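4-aminobutyrate transaminase (Acinetobacter baumannii, PDB 6WOP) probably catalyses, as a pyridoxal-phosphate-dependent class-III aminotransferase, the transfer of the amino group of 4-aminobutyrate to 2-oxoglutarate. Local coordinates at residues E85-L90 with K105-T110; P175-S180 with D349-G354; E221-L226 with F253-Y258. One frame throughout, in Å; residues are numbered along the deposited sequence.

How the contacts relate
Burial sets the chemistry of these three contacts. Contacts 1 and 3 are buried; contact 3 is wholly side-chain packing, while contact 1 adds a backbone-to-hydroxyl bond and a bridging water. Contact 2 lies at the surface and works through charges and water. Contacts 1 and 3 each set a helix of the large domain against another element of that domain, the strand outermost within the chain or a short 3-10 turn; contact 2 instead brings a loop leading into helix 181-194 up to strand 347-353 of a second sheet. Contacts 2 and 3 touch through Leu353 and His257, with centres about 15 Å apart. Contact 1, beside the second subunit, stands about 35 Å from contact 2, centre to centre.

Contact 1 of 3, residues E85-L90 with K105-T110; sequences ESYVAL and KAAFFT
Phe108 is the hub of this contact: Tyr87 and Leu90, one helical turn apart on segment 85-90, both pack against its ring. Tyr87 and Phe108 form a T-shaped stack with planes at 79°, the edge atom Phe108 CD2 directed at the middle of the Tyr87 face; the nearest ring atoms, Tyr87 CE1 and Phe108 CD2, are 3.8 Å apart. Leu90 comes over a face of the phenylalanine instead. Its CD2 makes a CH-pi contact 3.8 Å from the Phe108 ring centroid, displaced toward the rim, while Leu90 CG closes to 3.5 Å on Phe108 CZ.

The Tyr87 side chain leaves the helix with CG anti to the backbone N (chi1 -179°), which carries the ring alongside Phe108 and its hydroxyl up to the strand. There Phe108 N donates to Tyr87 OH at 3.1 Å in a nearly straight bond. A water at the edge of the tyrosine ring, in its plane, lies 2.7 Å from Tyr87 OH and donates to Phe108 O. The hydroxyl and water thus serve the backbone N-H and carbonyl of one residue, giving polar groups partners in a buried setting.

The contact is tight where Tyr87 and Leu90 meet Phe108, and loosens toward the Glu85 end of the helix and the Lys105 end of the strand. Both of these are partly exposed: Glu85 forms salt bridges with Arg11 and Lys39 of the second subunit, and Lys105 pairs with Asp288 of its own chain. Helix 303-318 adds further cover to Leu90. The helix and strand axes approach to 8.8 Å at 130°, helix-on-sheet packing at the outermost strand of the large-domain sheet within this chain, whose Ala106 backbone bonds to the second subunit, in the fold-type I architecture of class-III aminotransferases.

Contact 2 of 3, residues P175-S180 with D349-G354; sequences PAKGIS and DIRALG
Ala176 and Lys177 meet Asp349 and Arg351 in a small surface contact governed by charge. Its ionic centre begins within the strand, where Arg351 NH1 forms a salt bridge with Asp349 OD2 at 2.9 Å. The carboxylate oxygen lies in the guanidinium plane, but the bond meets it on the anti side and 33° out of the carboxylate plane. Arg351 reaches back to Asp349 through a bend at chi3 (-77°).

Across the segments the closest charged atoms are alike: Lys177 NZ stands 3.5 Å from Arg351 NH1, approaching the guanidinium obliquely. The two are drawn together by the shared carboxylate of Glu360, on the adjoining strand 356-361, to which each forms a salt bridge.

Strand 347-353 belongs to the small-domain sheet and segment 175-180, between strand 167-170 and helix 181-194, to the large domain of the fold-type I architecture, so the contact joins the two domains. In the 175-180 loop, Gly178 and Ile179 both face Val174 in a G1 beta bulge, and Ser180 supplies the N-cap of the following helix.

Water provides the hydrogen-bonded bridge between the segments. It accepts from Lys177 NZ at 2.9 Å and donates to Asp349 OD2 over a short 2.5 Å, linking opposite charges that do not meet directly. Van der Waals contact is slight: Ala176 CB lies 3.8 Å from Asp349 OD2.

Contact 3 of 3, residues E221-L226 with F253-Y258; sequences EFLKRL and FAMNHY
Leu223 points one methyl, CD1, onto a face of the Tyr258 ring, and the two side chains cross at about a right angle. The methyl sits over the ring in a CH-pi contact, 3.8 Å from the Tyr258 ring centroid and 23° off the ring normal. It is shifted toward the root of the ring, so that Leu223 CD1 is nearest to Tyr258 CG, at 3.5 Å.

Met255 meets the same methyl. Bends at chi2 (-57°) and chi3 (-63°) fold its chain so that both sulfur and terminal methyl come near the leucine, with Met255 CE 3.9 Å from Leu223 CD1. A single branch of one leucine therefore touches both an aromatic face and a thioether.

These contacts dock helix 220-233 against the short 3-10 turn 254-257, in the connection between the parallel strands 236-240 and 264-267 of the large-domain sheet. The turn places Met255 and Tyr258 close together, and a backbone bond from Tyr258 N to Met255 O, 3.0 Å long, closes it; Met255 O also lies in plane at the edge of the tyrosine ring. Glu241 receives hydrogen bonds from the backbone N atoms of Ala254 and Met255 at the start of the turn.

At the far end of the ring, Tyr258 OH is hydrogen-bonded to Val218 O, just before the helix, giving the phenol a polar hold beyond the leucine contact.

Contact 1 of 3, residues E85-L90 with K105-T110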
loop_
_atom_site.group_PDB
_atom_site.type_symbol
_atom_site.label_atom_id
_atom_site.label_comp_id
_atom_site.label_asym_id
_atom_site.label_seq_id
_atom_site.Cartn_x
_atom_site.Cartn_y
_atom_site.Cartn_z
ATOM N N GLU A 85 27.383 12.508 -27.066
ATOM C CA GLU A 85 28.630 12.141 -26.401
ATOM C C GLU A 85 28.791 12.869 -25.071
ATOM O O GLU A 85 29.415 12.329 -24.153
ATOM C CB GLU A 85 29.804 12.472 -27.362
ATOM C CG GLU A 85 31.189 12.252 -26.756
ATOM C CD GLU A 85 32.329 12.436 -27.768
ATOM O OE1 GLU A 85 32.077 12.917 -28.885
ATOM O OE2 GLU A 85 33.472 12.076 -27.431
ATOM N N SER A 86 28.259 14.112 -24.936
ATOM C CA SER A 86 28.565 14.834 -23.696
ATOM C C SER A 86 27.988 14.120 -22.463
ATOM O O SER A 86 28.507 14.266 -21.344
ATOM C CB SER A 86 27.989 16.243 -23.750
ATOM O OG SER A 86 26.586 16.147 -24.103
ATOM N N TYR A 87 26.906 13.404 -22.639
ATOM C CA TYR A 87 26.276 12.607 -21.567
ATOM C C TYR A 87 27.187 11.434 -21.137
ATOM O O TYR A 87 27.469 11.235 -20.015
ATOM C CB TYR A 87 24.964 12.047 -22.092
ATOM C CG TYR A 87 24.102 11.195 -21.163
ATOM C CD1 TYR A 87 24.578 10.016 -20.631
ATOM C CD2 TYR A 87 22.774 11.533 -20.893
ATOM C CE1 TYR A 87 23.807 9.218 -19.816
ATOM C CE2 TYR A 87 21.987 10.735 -20.077
ATOM C CZ TYR A 87 22.506 9.553 -19.543
ATOM O OH TYR A 87 21.762 8.759 -18.749
ATOM N N VAL A 88 27.675 10.725 -22.124
ATOM C CA VAL A 88 28.600 9.643 -21.830
ATOM C C VAL A 88 29.801 10.210 -21.124
ATOM O O VAL A 88 30.321 9.610 -20.204
ATOM C CB VAL A 88 28.995 8.930 -23.144
ATOM C CG1 VAL A 88 30.106 7.845 -22.917
ATOM C CG2 VAL A 88 27.714 8.325 -23.842
ATOM N N ALA A 89 30.342 11.325 -21.657
ATOM C CA ALA A 89 31.557 11.885 -21.066
ATOM C C ALA A 89 31.286 12.311 -19.623
ATOM O O ALA A 89 32.149 12.160 -18.752
ATOM C CB ALA A 89 32.074 13.080 -21.915
ATOM N N LEU A 90 30.101 12.913 -19.361
ATOM C CA LEU A 90 29.772 13.313 -17.986
ATOM C C LEU A 90 29.691 12.094 -17.069
ATOM O O LEU A 90 30.196 12.125 -15.949
ATOM C CB LEU A 90 28.452 14.090 -17.922
ATOM C CG LEU A 90 28.120 14.779 -16.583
ATOM C CD1 LEU A 90 29.196 15.904 -16.232
ATOM C CD2 LEU A 90 26.678 15.355 -16.646
ATOM N N LYS A 105 29.030 3.016 -12.460
ATOM C CA LYS A 105 28.309 3.500 -13.632
ATOM C C LYS A 105 27.400 4.645 -13.200
ATOM O O LYS A 105 27.070 4.754 -12.024
ATOM C CB LYS A 105 27.487 2.377 -14.263
ATOM C CG LYS A 105 28.376 1.368 -14.996
ATOM C CD LYS A 105 27.551 0.313 -15.629
ATOM C CE LYS A 105 28.384 -0.504 -16.611
ATOM N NZ LYS A 105 27.529 -1.177 -17.618
ATOM N N ALA A 106 26.974 5.483 -14.147
ATOM C CA ALA A 106 26.141 6.618 -13.791
ATOM C C ALA A 106 25.072 6.814 -14.854
ATOM O O ALA A 106 25.266 6.508 -16.034
ATOM C CB ALA A 106 26.949 7.948 -13.672
ATOM N N ALA A 107 23.960 7.397 -14.449
ATOM C CA ALA A 107 22.954 7.810 -15.410
ATOM C C ALA A 107 22.407 9.136 -14.931
ATOM O O ALA A 107 22.457 9.413 -13.737
ATOM C CB ALA A 107 21.772 6.822 -15.441
ATOM N N PHE A 108 21.836 9.918 -15.843
ATOM C CA PHE A 108 21.365 11.274 -15.508
ATOM C C PHE A 108 19.869 11.349 -15.704
ATOM O O PHE A 108 19.330 10.758 -16.653
ATOM C CB PHE A 108 22.096 12.336 -16.396
ATOM C CG PHE A 108 23.562 12.296 -16.155
ATOM C CD1 PHE A 108 24.043 12.693 -14.934
ATOM C CD2 PHE A 108 24.427 11.682 -17.051
ATOM C CE1 PHE A 108 25.374 12.551 -14.608
ATOM C CE2 PHE A 108 25.776 11.550 -16.733
ATOM C CZ PHE A 108 26.247 11.990 -15.532
ATOM N N PHE A 109 19.209 12.039 -14.769
ATOM C CA PHE A 109 17.781 12.321 -14.889
ATOM C C PHE A 109 17.616 13.828 -14.850
ATOM O O PHE A 109 18.538 14.547 -15.293
ATOM C CB PHE A 109 17.055 11.582 -13.756
ATOM C CG PHE A 109 17.392 10.142 -13.776
ATOM C CD1 PHE A 109 16.799 9.307 -14.737
ATOM C CD2 PHE A 109 18.334 9.618 -12.920
ATOM C CE1 PHE A 109 17.125 7.955 -14.806
ATOM C CE2 PHE A 109 18.676 8.252 -13.009
ATOM C CZ PHE A 109 18.081 7.463 -13.970
ATOM N N THR A 110 16.473 14.314 -14.358
ATOM C CA THR A 110 16.262 15.766 -14.351
ATOM C C THR A 110 16.215 16.363 -12.957
ATOM O O THR A 110 16.869 17.385 -12.716
ATOM C CB THR A 110 14.998 16.137 -15.111
ATOM O OG1 THR A 110 15.022 15.494 -16.401
ATOM C CG2 THR A 110 14.933 17.684 -15.353
HETATM O O HOH W 1 19.103 8.995 -18.684
#

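Contact 2 of 3, residues P175-S180 with D349-G354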
loop_
_atom_site.group_PDB
_atom_site.type_symbol
_atom_site.label_atom_id
_atom_site.label_comp_id
_atom_site.label_asym_id
_atom_site.label_seq_id
_atom_site.Cartn_x
_atom_site.Cartn_y
_atom_site.Cartn_z
ATOM N N PRO A 175 24.187 13.718 18.329
ATOM C CA PRO A 175 24.596 13.569 19.723
ATOM C C PRO A 175 24.382 14.843 20.515
ATOM O O PRO A 175 24.037 14.735 21.688
ATOM C CB PRO A 175 26.090 13.200 19.619
ATOM C CG PRO A 175 26.215 12.534 18.288
ATOM C CD PRO A 175 25.241 13.290 17.390
ATOM N N ALA A 176 24.542 16.044 19.908
ATOM C CA ALA A 176 24.224 17.296 20.608
ATOM C C ALA A 176 22.774 17.362 21.079
ATOM O O ALA A 176 22.452 18.133 21.984
ATOM C CB ALA A 176 24.481 18.512 19.715
ATOM N N LYS A 177 21.889 16.591 20.480
ATOM C CA LYS A 177 20.494 16.606 20.870
ATOM C C LYS A 177 20.148 15.339 21.608
ATOM O O LYS A 177 18.976 15.001 21.717
ATOM C CB LYS A 177 19.570 16.771 19.659
ATOM C CG LYS A 177 19.717 18.085 18.907
ATOM C CD LYS A 177 18.414 18.855 18.826
ATOM C CE LYS A 177 18.161 19.401 17.431
ATOM N NZ LYS A 177 19.312 20.295 16.908
ATOM N N GLY A 178 21.151 14.627 22.096
ATOM C CA GLY A 178 20.880 13.464 22.905
ATOM C C GLY A 178 20.359 12.281 22.127
ATOM O O GLY A 178 19.649 11.447 22.694
ATOM N N ILE A 179 20.654 12.192 20.832
ATOM C CA ILE A 179 20.404 10.974 20.078
ATOM C C ILE A 179 21.769 10.412 19.685
ATOM O O ILE A 179 22.372 10.823 18.694
ATOM C CB ILE A 179 19.508 11.215 18.867
ATOM C CG1 ILE A 179 18.163 11.788 19.333
ATOM C CG2 ILE A 179 19.307 9.935 18.049
ATOM C CD1 ILE A 179 17.389 12.516 18.260
ATOM N N SER A 180 22.279 9.482 20.488
ATOM C CA SER A 180 23.603 8.927 20.269
ATOM C C SER A 180 23.624 8.039 19.026
ATOM O O SER A 180 22.585 7.655 18.471
ATOM C CB SER A 180 24.038 8.133 21.491
ATOM O OG SER A 180 23.152 7.037 21.683
ATOM N N ASP A 349 23.494 25.919 18.965
ATOM C CA ASP A 349 24.359 24.968 18.282
ATOM C C ASP A 349 24.944 25.672 17.077
ATOM O O ASP A 349 24.317 26.563 16.503
ATOM C CB ASP A 349 23.612 23.711 17.798
ATOM C CG ASP A 349 24.548 22.473 17.635
ATOM O OD1 ASP A 349 25.778 22.630 17.921
ATOM O OD2 ASP A 349 24.043 21.346 17.268
ATOM N N ILE A 350 26.137 25.238 16.690
ATOM C CA ILE A 350 26.767 25.597 15.425
ATOM C C ILE A 350 27.180 24.286 14.773
ATOM O O ILE A 350 27.840 23.470 15.414
ATOM C CB ILE A 350 27.973 26.517 15.619
ATOM C CG1 ILE A 350 27.522 27.869 16.245
ATOM C CG2 ILE A 350 28.652 26.720 14.261
ATOM C CD1 ILE A 350 28.626 28.812 16.801
ATOM N N ARG A 351 26.719 24.028 13.549
ATOM C CA ARG A 351 27.050 22.779 12.873
ATOM C C ARG A 351 27.754 23.096 11.571
ATOM O O ARG A 351 27.411 24.076 10.914
ATOM C CB ARG A 351 25.804 21.948 12.584
ATOM C CG ARG A 351 25.125 21.545 13.909
ATOM C CD ARG A 351 23.915 20.654 13.690
ATOM N NE ARG A 351 22.706 21.357 13.225
ATOM C CZ ARG A 351 21.801 21.950 14.006
ATOM N NH1 ARG A 351 21.953 21.987 15.341
ATOM N NH2 ARG A 351 20.741 22.524 13.442
ATOM N N ALA A 352 28.694 22.248 11.160
ATOM C CA ALA A 352 29.515 22.644 10.007
ATOM C C ALA A 352 30.215 21.433 9.410
ATOM O O ALA A 352 30.849 20.646 10.134
ATOM C CB ALA A 352 30.562 23.655 10.421
ATOM N N LEU A 353 30.126 21.293 8.094
ATOM C CA LEU A 353 31.109 20.496 7.366
ATOM C C LEU A 353 31.478 21.291 6.118
ATOM O O LEU A 353 30.601 21.536 5.289
ATOM C CB LEU A 353 30.555 19.121 7.007
ATOM C CG LEU A 353 31.634 18.224 6.395
ATOM C CD1 LEU A 353 32.707 17.925 7.395
ATOM C CD2 LEU A 353 30.979 16.939 5.870
ATOM N N GLY A 354 32.728 21.780 6.034
ATOM C CA GLY A 354 33.074 22.589 4.866
ATOM C C GLY A 354 32.273 23.878 4.902
ATOM O O GLY A 354 32.266 24.609 5.901
HETATM O O HOH W 2 21.845 20.564 18.280
#

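Contact 3 of 3, residues E221-L226 with F253-Y258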
loop_
_atom_site.group_PDB
_atom_site.type_symbol
_atom_site.label_atom_id
_atom_site.label_comp_id
_atom_site.label_asym_id
_atom_site.label_seq_id
_atom_site.Cartn_x
_atom_site.Cartn_y
_atom_site.Cartn_z
ATOM N N GLU A 221 31.178 6.946 12.904
ATOM C CA GLU A 221 30.850 5.670 13.544
ATOM C C GLU A 221 29.467 5.194 13.117
ATOM O O GLU A 221 29.213 3.980 12.981
ATOM C CB GLU A 221 30.919 5.806 15.074
ATOM C CG GLU A 221 30.512 4.532 15.846
ATOM C CD GLU A 221 30.112 4.835 17.294
ATOM O OE1 GLU A 221 30.266 5.998 17.754
ATOM O OE2 GLU A 221 29.634 3.914 17.972
ATOM N N PHE A 222 28.550 6.129 12.887
ATOM C CA PHE A 222 27.228 5.698 12.472
ATOM C C PHE A 222 27.270 5.088 11.069
ATOM O O PHE A 222 26.667 4.039 10.829
ATOM C CB PHE A 222 26.229 6.859 12.536
ATOM C CG PHE A 222 24.786 6.412 12.192
ATOM C CD1 PHE A 222 24.052 5.664 13.090
ATOM C CD2 PHE A 222 24.240 6.694 10.975
ATOM C CE1 PHE A 222 22.782 5.255 12.772
ATOM C CE2 PHE A 222 22.959 6.315 10.660
ATOM C CZ PHE A 222 22.229 5.590 11.566
ATOM N N LEU A 223 27.980 5.735 10.128
ATOM C CA LEU A 223 28.138 5.161 8.796
ATOM C C LEU A 223 28.779 3.790 8.822
ATOM O O LEU A 223 28.348 2.895 8.085
ATOM C CB LEU A 223 28.990 6.075 7.904
ATOM C CG LEU A 223 28.273 7.189 7.170
ATOM C CD1 LEU A 223 29.236 7.891 6.228
ATOM C CD2 LEU A 223 27.001 6.727 6.394
ATOM N N LYS A 224 29.833 3.618 9.636
ATOM C CA LYS A 224 30.469 2.312 9.607
ATOM C C LYS A 224 29.561 1.265 10.237
ATOM O O LYS A 224 29.418 0.159 9.716
ATOM C CB LYS A 224 31.799 2.331 10.366
ATOM C CG LYS A 224 32.763 3.400 9.847
ATOM C CD LYS A 224 34.042 3.578 10.702
ATOM C CE LYS A 224 34.611 5.029 10.701
ATOM N NZ LYS A 224 35.716 5.283 9.740
ATOM N N ARG A 225 28.860 1.544 11.303
ATOM C CA ARG A 225 27.922 0.573 11.844
ATOM C C ARG A 225 26.756 0.289 10.889
ATOM O O ARG A 225 26.368 -0.817 10.697
ATOM C CB ARG A 225 27.485 0.961 13.219
ATOM C CG ARG A 225 28.613 0.762 14.204
ATOM C CD ARG A 225 28.324 1.337 15.544
ATOM N NE ARG A 225 27.274 0.645 16.228
ATOM C CZ ARG A 225 26.737 1.067 17.348
ATOM N NH1 ARG A 225 27.170 2.151 17.916
ATOM N NH2 ARG A 225 25.778 0.398 17.903
ATOM N N LEU A 226 26.240 1.339 10.292
ATOM C CA LEU A 226 25.195 1.135 9.287
ATOM C C LEU A 226 25.695 0.285 8.127
ATOM O O LEU A 226 24.969 -0.567 7.616
ATOM C CB LEU A 226 24.688 2.493 8.776
ATOM C CG LEU A 226 23.300 2.525 8.151
ATOM C CD1 LEU A 226 22.264 1.996 9.151
ATOM C CD2 LEU A 226 23.002 3.968 7.791
ATOM N N PHE A 253 32.257 15.229 -2.794
ATOM C CA PHE A 253 31.090 14.599 -2.163
ATOM C C PHE A 253 31.285 14.591 -0.650
ATOM O O PHE A 253 32.395 14.353 -0.170
ATOM C CB PHE A 253 30.938 13.150 -2.603
ATOM C CG PHE A 253 30.535 13.013 -4.066
ATOM C CD1 PHE A 253 29.221 13.144 -4.434
ATOM C CD2 PHE A 253 31.494 12.806 -5.037
ATOM C CE1 PHE A 253 28.855 13.071 -5.783
ATOM C CE2 PHE A 253 31.130 12.719 -6.385
ATOM C CZ PHE A 253 29.812 12.846 -6.741
ATOM N N ALA A 254 30.214 14.803 0.110
ATOM C CA ALA A 254 30.368 14.666 1.562
ATOM C C ALA A 254 30.883 13.275 1.923
ATOM O O ALA A 254 31.625 13.116 2.887
ATOM C CB ALA A 254 29.022 14.915 2.237
ATOM N N MET A 255 30.506 12.256 1.152
ATOM C CA MET A 255 30.942 10.890 1.457
ATOM C C MET A 255 32.446 10.769 1.310
ATOM O O MET A 255 33.052 9.838 1.853
ATOM C CB MET A 255 30.239 9.906 0.514
ATOM C CG MET A 255 28.764 9.649 0.795
ATOM S SD MET A 255 28.503 9.037 2.482
ATOM C CE MET A 255 29.408 7.478 2.378
ATOM N N ASN A 256 33.093 11.735 0.626
ATOM C CA ASN A 256 34.554 11.678 0.540
ATOM C C ASN A 256 35.237 11.897 1.864
ATOM O O ASN A 256 36.431 11.613 1.967
ATOM C CB ASN A 256 35.109 12.713 -0.440
ATOM C CG ASN A 256 34.915 12.283 -1.885
ATOM O OD1 ASN A 256 34.424 13.039 -2.724
ATOM N ND2 ASN A 256 35.409 11.089 -2.202
ATOM N N HIS A 257 34.535 12.416 2.861
ATOM C CA HIS A 257 35.122 12.557 4.197
ATOM C C HIS A 257 35.154 11.251 4.980
ATOM O O HIS A 257 35.673 11.245 6.102
ATOM C CB HIS A 257 34.344 13.573 5.030
ATOM C CG HIS A 257 34.294 14.954 4.421
ATOM N ND1 HIS A 257 35.112 15.986 4.839
ATOM C CD2 HIS A 257 33.496 15.465 3.454
ATOM C CE1 HIS A 257 34.835 17.073 4.125
ATOM N NE2 HIS A 257 33.831 16.789 3.300
ATOM N N TYR A 258 34.605 10.166 4.440
ATOM C CA TYR A 258 34.368 8.956 5.214
ATOM C C TYR A 258 35.041 7.768 4.548
ATOM O O TYR A 258 35.171 7.717 3.323
ATOM C CB TYR A 258 32.867 8.704 5.370
ATOM C CG TYR A 258 32.149 9.841 6.091
ATOM C CD1 TYR A 258 32.001 9.843 7.504
ATOM C CD2 TYR A 258 31.602 10.886 5.392
ATOM C CE1 TYR A 258 31.345 10.878 8.142
ATOM C CE2 TYR A 258 30.937 11.900 6.028
ATOM C CZ TYR A 258 30.841 11.917 7.386
ATOM O OH TYR A 258 30.210 12.947 8.006
#